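Local coordinates for protein yersinopine dehydrogenase (Yersinia pestis, PDB 6C4M) that catalyses the NADPH-dependent reductive condensation of pyruvate with an amino-acid-derived intermediate, the last step in making the metallophore yersinopine, at residues A[29-41]-A[162-174]. Numbering follows the deposited sequence.
Sequences GAGPAAIQLAVDI and VISLSSYYADTKY. With NAP (NADP nicotinamide-adenine-dinucleotide phosphate), chain B.
Two tyrosine rings receive the start of helix 32-44 on their faces. The methyl of Ala33 sits over the Tyr168 ring in a CH-pi contact, CB lying 3.5 Å from the ring centroid and 17° off its normal; alanine is small enough to let the helix come this near. Pro32 offers a compact, rigid apolar ring and lays CD over a face of Tyr174, 3.9 Å from that centroid, while its CB packs on Lys173 CA. The methyl of Thr172, CG2, meets Pro32 O at 3.4 Å.

Gly29, Gly31 and Ala34 fit the Rossmann-type GxGxxA pattern, and NADP runs along the junction, its diphosphate bound by this turn and its nicotinamide amide by strand 170-173. Gly31 leaves room for the diphosphate, since a CB would clash with bridging O3, and Ala33 N donates to O1N (2.9 Å). Thr172 grips the nicotinamide amide twice by its backbone, N to O7N (2.9 Å) and O from N7N (3.0 Å). Its OG1 hydrogen-bonds Tyr168 OH and Thr206.

One polar link lies further along the helix. Tyr169 OH donates a short bond of 2.5 Å to Asp40 OD2, arriving on the anti side of the carboxylate, 18° out of its plane; chi1 of 58° sets the ring between backbone N and carbonyl carbon and sends the hydroxyl to the helix. Asp40 OD1 forms a salt bridge with Arg236 and a hydrogen bond with His237.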
ATOM      1  N   GLY A  29      31.540 -22.100  -8.029  1.00 29.99           N
ATOM      2  CA  GLY A  29      31.022 -20.962  -7.312  1.00 31.20           C
ATOM      3  C   GLY A  29      30.660 -21.429  -5.924  1.00 35.06           C
ATOM      4  O   GLY A  29      30.000 -22.463  -5.776  1.00 35.91           O
ATOM      5  N   ALA A  30      31.131 -20.705  -4.908  1.00 33.79           N
ATOM      6  CA  ALA A  30      30.965 -21.090  -3.517  1.00 33.97           C
ATOM      7  C   ALA A  30      30.287 -19.983  -2.717  1.00 35.85           C
ATOM      8  O   ALA A  30      30.767 -19.599  -1.644  1.00 36.28           O
ATOM      9  CB  ALA A  30      32.324 -21.430  -2.906  1.00 36.58           C
ATOM     10  N   GLY A  31      29.186 -19.452  -3.243  1.00 33.90           N
ATOM     11  CA  GLY A  31      28.270 -18.665  -2.448  1.00 36.11           C
ATOM     12  C   GLY A  31      27.512 -19.543  -1.461  1.00 36.53           C
ATOM     13  O   GLY A  31      27.648 -20.776  -1.446  1.00 34.62           O
ATOM     14  N   PRO A  32      26.696 -18.922  -0.607  1.00 35.14           N
ATOM     15  CA  PRO A  32      26.010 -19.709   0.435  1.00 35.13           C
ATOM     16  C   PRO A  32      25.126 -20.804  -0.123  1.00 35.04           C
ATOM     17  O   PRO A  32      25.018 -21.876   0.491  1.00 33.35           O
ATOM     18  CB  PRO A  32      25.206 -18.646   1.216  1.00 38.66           C
ATOM     19  CG  PRO A  32      25.235 -17.385   0.373  1.00 37.56           C
ATOM     20  CD  PRO A  32      26.427 -17.467  -0.495  1.00 40.11           C
ATOM     21  N   ALA A  33      24.512 -20.589  -1.288  1.00 31.91           N
ATOM     22  CA  ALA A  33      23.716 -21.649  -1.901  1.00 35.51           C
ATOM     23  C   ALA A  33      24.541 -22.914  -2.139  1.00 35.51           C
ATOM     24  O   ALA A  33      24.020 -24.030  -2.027  1.00 36.92           O
ATOM     25  CB  ALA A  33      23.124 -21.147  -3.216  1.00 34.43           C
ATOM     26  N   ALA A  34      25.828 -22.769  -2.458  1.00 30.57           N
ATOM     27  CA  ALA A  34      26.635 -23.955  -2.731  1.00 32.30           C
ATOM     28  C   ALA A  34      26.785 -24.808  -1.490  1.00 34.48           C
ATOM     29  O   ALA A  34      26.911 -26.033  -1.591  1.00 31.02           O
ATOM     30  CB  ALA A  34      28.011 -23.556  -3.272  1.00 29.25           C
ATOM     31  N   ILE A  35      26.761 -24.195  -0.310  1.00 34.48           N
ATOM     32  CA  ILE A  35      26.818 -24.991   0.907  1.00 36.34           C
ATOM     33  C   ILE A  35      25.538 -25.808   1.054  1.00 38.85           C
ATOM     34  O   ILE A  35      25.582 -27.017   1.318  1.00 36.92           O
ATOM     35  CB  ILE A  35      27.074 -24.089   2.127  1.00 43.86           C
ATOM     36  CG1 ILE A  35      28.447 -23.416   1.993  1.00 40.29           C
ATOM     37  CG2 ILE A  35      27.012 -24.876   3.413  1.00 42.18           C
ATOM     38  CD1 ILE A  35      28.654 -22.264   2.966  1.00 43.38           C
ATOM     39  N   GLN A  36      24.376 -25.176   0.866  1.00 37.08           N
ATOM     40  CA  GLN A  36      23.128 -25.937   0.917  1.00 37.86           C
ATOM     41  C   GLN A  36      23.139 -27.056  -0.116  1.00 40.49           C
ATOM     42  O   GLN A  36      22.724 -28.189   0.165  1.00 34.30           O
ATOM     43  CB  GLN A  36      21.933 -25.043   0.652  1.00 36.51           C
ATOM     44  CG  GLN A  36      20.569 -25.804   0.618  1.00 37.25           C
ATOM     45  CD  GLN A  36      20.135 -26.321   1.983  1.00 42.61           C
ATOM     46  OE1 GLN A  36      20.048 -25.559   2.960  1.00 42.18           O
ATOM     47  NE2 GLN A  36      19.865 -27.619   2.059  1.00 41.12           N
ATOM     48  N   LEU A  37      23.520 -26.711  -1.348  1.00 35.07           N
ATOM     49  CA  LEU A  37      23.584 -27.683  -2.429  1.00 38.20           C
ATOM     50  C   LEU A  37      24.506 -28.834  -2.072  1.00 40.68           C
ATOM     51  O   LEU A  37      24.156 -30.000  -2.264  1.00 37.85           O
ATOM     52  CB  LEU A  37      24.065 -26.999  -3.706  1.00 36.61           C
ATOM     53  CG  LEU A  37      24.301 -27.844  -4.954  1.00 30.87           C
ATOM     54  CD1 LEU A  37      23.017 -28.485  -5.441  1.00 31.59           C
ATOM     55  CD2 LEU A  37      24.911 -26.941  -6.022  1.00 36.95           C
ATOM     56  N   ALA A  38      25.703 -28.522  -1.568  1.00 38.08           N
ATOM     57  CA  ALA A  38      26.655 -29.586  -1.257  1.00 36.64           C
ATOM     58  C   ALA A  38      26.096 -30.547  -0.222  1.00 40.45           C
ATOM     59  O   ALA A  38      26.287 -31.766  -0.331  1.00 38.71           O
ATOM     60  CB  ALA A  38      27.970 -28.993  -0.765  1.00 34.39           C
ATOM     61  N   VAL A  39      25.415 -30.016   0.799  1.00 34.64           N
ATOM     62  CA  VAL A  39      24.796 -30.882   1.802  1.00 38.34           C
ATOM     63  C   VAL A  39      23.730 -31.750   1.156  1.00 36.10           C
ATOM     64  O   VAL A  39      23.652 -32.959   1.411  1.00 38.73           O
ATOM     65  CB  VAL A  39      24.221 -30.026   2.945  1.00 39.22           C
ATOM     66  CG1 VAL A  39      23.258 -30.834   3.814  1.00 38.77           C
ATOM     67  CG2 VAL A  39      25.349 -29.465   3.781  1.00 39.00           C
ATOM     68  N   ASP A  40      22.911 -31.150   0.286  1.00 36.30           N
ATOM     69  CA  ASP A  40      21.839 -31.887  -0.372  1.00 37.87           C
ATOM     70  C   ASP A  40      22.379 -33.021  -1.245  1.00 45.21           C
ATOM     71  O   ASP A  40      21.786 -34.107  -1.300  1.00 37.79           O
ATOM     72  CB  ASP A  40      20.988 -30.918  -1.189  1.00 37.39           C
ATOM     73  CG  ASP A  40      20.030 -30.100  -0.310  1.00 39.75           C
ATOM     74  OD1 ASP A  40      19.848 -30.480   0.865  1.00 39.15           O
ATOM     75  OD2 ASP A  40      19.474 -29.091  -0.785  1.00 35.02           O
ATOM     76  N   ILE A  41      23.510 -32.800  -1.925  1.00 38.94           N
ATOM     77  CA  ILE A  41      24.084 -33.864  -2.745  1.00 35.66           C
ATOM     78  C   ILE A  41      24.624 -34.980  -1.857  1.00 38.19           C
ATOM     79  O   ILE A  41      24.376 -36.166  -2.099  1.00 38.49           O
ATOM     80  CB  ILE A  41      25.182 -33.302  -3.666  1.00 34.25           C
ATOM     81  CG1 ILE A  41      24.578 -32.278  -4.628  1.00 30.30           C
ATOM     82  CG2 ILE A  41      25.850 -34.449  -4.450  1.00 35.43           C
ATOM     83  CD1 ILE A  41      25.589 -31.543  -5.450  1.00 34.71           C
ATOM     84  N   VAL A 162      22.372 -30.662 -20.550  1.00 24.67           N
ATOM     85  CA  VAL A 162      22.305 -29.292 -20.029  1.00 26.46           C
ATOM     86  C   VAL A 162      20.960 -29.124 -19.349  1.00 27.93           C
ATOM     87  O   VAL A 162      19.918 -29.322 -19.978  1.00 29.31           O
ATOM     88  CB  VAL A 162      22.488 -28.241 -21.136  1.00 25.77           C
ATOM     89  CG1 VAL A 162      22.349 -26.855 -20.572  1.00 27.22           C
ATOM     90  CG2 VAL A 162      23.858 -28.410 -21.788  1.00 26.86           C
ATOM     91  N   ILE A 163      20.981 -28.780 -18.063  1.00 24.74           N
ATOM     92  CA  ILE A 163      19.768 -28.615 -17.278  1.00 27.68           C
ATOM     93  C   ILE A 163      19.736 -27.203 -16.699  1.00 28.81           C
ATOM     94  O   ILE A 163      20.633 -26.804 -15.946  1.00 30.05           O
ATOM     95  CB  ILE A 163      19.665 -29.675 -16.169  1.00 29.56           C
ATOM     96  CG1 ILE A 163      19.458 -31.075 -16.780  1.00 32.89           C
ATOM     97  CG2 ILE A 163      18.500 -29.367 -15.261  1.00 31.42           C
ATOM     98  CD1 ILE A 163      19.515 -32.177 -15.777  1.00 32.95           C
ATOM     99  N   SER A 164      18.700 -26.455 -17.059  1.00 27.66           N
ATOM    100  CA  SER A 164      18.360 -25.171 -16.448  1.00 30.50           C
ATOM    101  C   SER A 164      17.302 -25.332 -15.358  1.00 32.95           C
ATOM    102  O   SER A 164      16.229 -25.882 -15.609  1.00 29.92           O
ATOM    103  CB  SER A 164      17.817 -24.199 -17.491  1.00 28.59           C
ATOM    104  OG  SER A 164      18.839 -23.558 -18.217  1.00 34.84           O
ATOM    105  N   LEU A 165      17.611 -24.833 -14.163  1.00 31.13           N
ATOM    106  CA  LEU A 165      16.641 -24.645 -13.095  1.00 27.29           C
ATOM    107  C   LEU A 165      16.164 -23.201 -13.110  1.00 30.97           C
ATOM    108  O   LEU A 165      16.973 -22.284 -13.252  1.00 25.19           O
ATOM    109  CB  LEU A 165      17.254 -24.975 -11.735  1.00 29.46           C
ATOM    110  CG  LEU A 165      17.750 -26.428 -11.593  1.00 37.59           C
ATOM    111  CD1 LEU A 165      18.821 -26.505 -10.547  1.00 34.55           C
ATOM    112  CD2 LEU A 165      16.599 -27.324 -11.245  1.00 42.34           C
ATOM    113  N   SER A 166      14.848 -23.020 -12.927  1.00 30.63           N
ATOM    114  CA  SER A 166      14.244 -21.693 -13.013  1.00 33.15           C
ATOM    115  C   SER A 166      14.810 -20.741 -11.973  1.00 33.05           C
ATOM    116  O   SER A 166      14.930 -19.541 -12.235  1.00 30.73           O
ATOM    117  CB  SER A 166      12.728 -21.795 -12.864  1.00 32.38           C
ATOM    118  OG  SER A 166      12.348 -22.529 -11.703  1.00 28.31           O
ATOM    119  N   SER A 167      15.175 -21.246 -10.801  1.00 27.52           N
ATOM    120  CA  SER A 167      15.807 -20.414  -9.795  1.00 28.55           C
ATOM    121  C   SER A 167      16.479 -21.315  -8.781  1.00 28.61           C
ATOM    122  O   SER A 167      16.230 -22.521  -8.736  1.00 28.71           O
ATOM    123  CB  SER A 167      14.801 -19.494  -9.105  1.00 36.71           C
ATOM    124  OG  SER A 167      13.948 -20.211  -8.228  1.00 36.30           O
ATOM    125  N   TYR A 168      17.337 -20.715  -7.958  1.00 29.00           N
ATOM    126  CA  TYR A 168      17.844 -21.439  -6.806  1.00 29.40           C
ATOM    127  C   TYR A 168      16.657 -21.814  -5.925  1.00 33.92           C
ATOM    128  O   TYR A 168      15.647 -21.092  -5.873  1.00 31.10           O
ATOM    129  CB  TYR A 168      18.871 -20.605  -6.042  1.00 35.87           C
ATOM    130  CG  TYR A 168      19.321 -21.254  -4.760  1.00 36.44           C
ATOM    131  CD1 TYR A 168      19.889 -22.527  -4.766  1.00 33.80           C
ATOM    132  CD2 TYR A 168      19.175 -20.594  -3.536  1.00 40.19           C
ATOM    133  CE1 TYR A 168      20.277 -23.132  -3.587  1.00 36.36           C
ATOM    134  CE2 TYR A 168      19.567 -21.192  -2.347  1.00 36.51           C
ATOM    135  CZ  TYR A 168      20.121 -22.451  -2.377  1.00 36.18           C
ATOM    136  OH  TYR A 168      20.515 -23.043  -1.190  1.00 37.32           O
ATOM    137  N   TYR A 169      16.751 -22.978  -5.278  1.00 31.34           N
ATOM    138  CA  TYR A 169      15.578 -23.602  -4.668  1.00 30.94           C
ATOM    139  C   TYR A 169      15.383 -23.238  -3.197  1.00 36.11           C
ATOM    140  O   TYR A 169      14.520 -23.830  -2.526  1.00 35.62           O
ATOM    141  CB  TYR A 169      15.657 -25.127  -4.834  1.00 32.48           C
ATOM    142  CG  TYR A 169      16.873 -25.799  -4.247  1.00 35.66           C
ATOM    143  CD1 TYR A 169      16.899 -26.211  -2.916  1.00 32.70           C
ATOM    144  CD2 TYR A 169      17.989 -26.085  -5.046  1.00 29.42           C
ATOM    145  CE1 TYR A 169      18.034 -26.866  -2.385  1.00 37.05           C
ATOM    146  CE2 TYR A 169      19.100 -26.722  -4.538  1.00 31.12           C
ATOM    147  CZ  TYR A 169      19.138 -27.112  -3.218  1.00 36.31           C
ATOM    148  OH  TYR A 169      20.273 -27.782  -2.761  1.00 34.90           O
ATOM    149  N   ALA A 170      16.113 -22.250  -2.690  1.00 37.86           N
ATOM    150  CA  ALA A 170      16.029 -21.903  -1.285  1.00 36.66           C
ATOM    151  C   ALA A 170      16.413 -20.445  -1.070  1.00 40.21           C
ATOM    152  O   ALA A 170      16.701 -19.695  -2.010  1.00 38.98           O
ATOM    153  CB  ALA A 170      16.942 -22.795  -0.461  1.00 38.18           C
ATOM    154  N   ASP A 171      16.472 -20.088   0.209  1.00 42.69           N
ATOM    155  CA  ASP A 171      16.949 -18.805   0.715  1.00 42.04           C
ATOM    156  C   ASP A 171      18.067 -19.115   1.705  1.00 44.36           C
ATOM    157  O   ASP A 171      17.805 -19.599   2.813  1.00 45.16           O
ATOM    158  CB  ASP A 171      15.803 -18.055   1.388  1.00 44.15           C
ATOM    159  CG  ASP A 171      16.192 -16.654   1.836  1.00 49.54           C
ATOM    160  OD1 ASP A 171      17.389 -16.395   2.097  1.00 53.66           O
ATOM    161  OD2 ASP A 171      15.285 -15.811   1.918  1.00 56.77           O
ATOM    162  N   THR A 172      19.306 -18.844   1.316  1.00 36.03           N
ATOM    163  CA  THR A 172      20.473 -19.285   2.072  1.00 40.19           C
ATOM    164  C   THR A 172      21.480 -18.150   2.172  1.00 42.19           C
ATOM    165  O   THR A 172      21.755 -17.475   1.178  1.00 40.19           O
ATOM    166  CB  THR A 172      21.160 -20.504   1.406  1.00 37.12           C
ATOM    167  OG1 THR A 172      20.185 -21.531   1.170  1.00 42.09           O
ATOM    168  CG2 THR A 172      22.278 -21.049   2.311  1.00 36.79           C
ATOM    169  N   LYS A 173      22.057 -17.982   3.363  1.00 42.43           N
ATOM    170  CA  LYS A 173      22.902 -16.840   3.672  1.00 43.68           C
ATOM    171  C   LYS A 173      24.037 -17.250   4.603  1.00 44.15           C
ATOM    172  O   LYS A 173      23.974 -18.266   5.306  1.00 40.17           O
ATOM    173  CB  LYS A 173      22.073 -15.703   4.300  1.00 45.97           C
ATOM    174  CG  LYS A 173      21.335 -14.911   3.260  1.00 48.05           C
ATOM    175  CD  LYS A 173      19.848 -14.757   3.576  1.00 61.93           C
ATOM    176  CE  LYS A 173      19.138 -13.995   2.446  1.00 68.13           C
ATOM    177  NZ  LYS A 173      19.435 -14.593   1.080  1.00 59.45           N
ATOM    178  N   TYR A 174      25.085 -16.436   4.599  1.00 43.72           N
ATOM    179  CA  TYR A 174      26.242 -16.679   5.449  1.00 46.18           C
ATOM    180  C   TYR A 174      25.936 -16.488   6.930  1.00 53.33           C
ATOM    181  O   TYR A 174      25.218 -15.559   7.281  1.00 46.90           O
ATOM    182  CB  TYR A 174      27.366 -15.753   5.023  1.00 52.95           C
ATOM    183  CG  TYR A 174      28.051 -16.183   3.750  1.00 47.28           C
ATOM    184  CD1 TYR A 174      28.461 -17.495   3.576  1.00 46.04           C
ATOM    185  CD2 TYR A 174      28.281 -15.276   2.718  1.00 52.68           C
ATOM    186  CE1 TYR A 174      29.092 -17.890   2.422  1.00 47.43           C
ATOM    187  CE2 TYR A 174      28.915 -15.668   1.551  1.00 47.01           C
ATOM    188  CZ  TYR A 174      29.316 -16.980   1.415  1.00 45.08           C
ATOM    189  OH  TYR A 174      29.939 -17.401   0.271  1.00 47.38           O
TER
HETATM  190  PA  NAP B 501      26.481 -15.367  -5.051  1.00 40.99           P
HETATM  191  O1A NAP B 501      25.488 -15.358  -6.147  1.00 47.08           O
HETATM  192  O2A NAP B 501      26.544 -14.007  -4.309  1.00 49.63           O
HETATM  193  O5B NAP B 501      27.941 -15.738  -5.709  1.00 36.38           O
HETATM  194  C5B NAP B 501      28.104 -17.130  -6.062  1.00 36.76           C
HETATM  195  C4B NAP B 501      29.535 -17.305  -6.604  1.00 39.24           C
HETATM  196  O4B NAP B 501      29.662 -16.358  -7.833  1.00 37.63           O
HETATM  197  C3B NAP B 501      30.422 -16.936  -5.752  1.00 37.80           C
HETATM  198  O3B NAP B 501      31.614 -17.779  -5.844  1.00 34.87           O
HETATM  199  C2B NAP B 501      30.848 -15.410  -6.194  1.00 35.36           C
HETATM  200  O2B NAP B 501      32.220 -15.121  -5.753  1.00 38.28           O
HETATM  201  C1B NAP B 501      30.796 -15.390  -7.477  1.00 37.53           C
HETATM  202  N9A NAP B 501      30.280 -14.076  -7.863  1.00 36.71           N
HETATM  203  C8A NAP B 501      29.260 -13.296  -7.468  1.00 35.35           C
HETATM  204  N7A NAP B 501      29.356 -12.187  -8.215  1.00 35.54           N
HETATM  205  C5A NAP B 501      30.434 -12.314  -9.051  1.00 37.87           C
HETATM  206  C6A NAP B 501      30.893 -11.424  -9.990  1.00 39.24           C
HETATM  207  N6A NAP B 501      30.491 -10.092 -10.444  1.00 39.44           N
HETATM  208  N1A NAP B 501      31.978 -11.740 -10.720  1.00 40.16           N
HETATM  209  C2A NAP B 501      32.611 -12.947 -10.534  1.00 39.74           C
HETATM  210  N3A NAP B 501      32.149 -13.827  -9.599  1.00 39.37           N
HETATM  211  C4A NAP B 501      31.036 -13.495  -8.852  1.00 37.37           C
HETATM  212  O3  NAP B 501      26.031 -16.544  -3.975  1.00 47.03           O
HETATM  213  PN  NAP B 501      24.687 -17.440  -3.894  1.00 41.30           P
HETATM  214  O1N NAP B 501      25.146 -18.737  -3.391  1.00 42.54           O
HETATM  215  O2N NAP B 501      23.757 -16.695  -2.906  1.00 39.81           O
HETATM  216  O5D NAP B 501      23.837 -17.597  -5.322  1.00 43.31           O
HETATM  217  C5D NAP B 501      24.016 -18.758  -6.175  1.00 43.10           C
HETATM  218  C4D NAP B 501      23.061 -18.571  -7.371  1.00 41.94           C
HETATM  219  O4D NAP B 501      21.550 -18.549  -6.854  1.00 37.80           O
HETATM  220  C3D NAP B 501      23.216 -17.434  -8.017  1.00 44.95           C
HETATM  221  O3D NAP B 501      22.762 -17.702  -9.432  1.00 47.24           O
HETATM  222  C2D NAP B 501      22.209 -16.442  -7.427  1.00 47.80           C
HETATM  223  O2D NAP B 501      21.812 -15.599  -8.404  1.00 45.56           O
HETATM  224  C1D NAP B 501      21.031 -17.374  -7.083  1.00 44.57           C
HETATM  225  N1N NAP B 501      20.240 -16.973  -5.894  1.00 44.62           N
HETATM  226  C2N NAP B 501      20.575 -17.358  -4.643  1.00 41.43           C
HETATM  227  C3N NAP B 501      19.755 -16.966  -3.561  1.00 45.94           C
HETATM  228  C7N NAP B 501      20.104 -17.378  -2.115  1.00 43.32           C
HETATM  229  O7N NAP B 501      19.279 -17.492  -1.298  1.00 49.85           O
HETATM  230  N7N NAP B 501      21.490 -17.617  -1.815  1.00 38.15           N
HETATM  231  C4N NAP B 501      18.644 -16.198  -3.772  1.00 48.05           C
HETATM  232  C5N NAP B 501      18.321 -15.815  -5.016  1.00 50.45           C
HETATM  233  C6N NAP B 501      19.118 -16.210  -6.097  1.00 48.80           C
HETATM  234  P2B NAP B 501      32.498 -14.548  -4.178  1.00 42.89           P
HETATM  235  O1X NAP B 501      32.220 -13.060  -4.194  1.00 43.55           O
HETATM  236  O2X NAP B 501      31.578 -15.218  -3.214  1.00 37.57           O
HETATM  237  O3X NAP B 501      33.953 -14.767  -3.835  1.00 40.43           O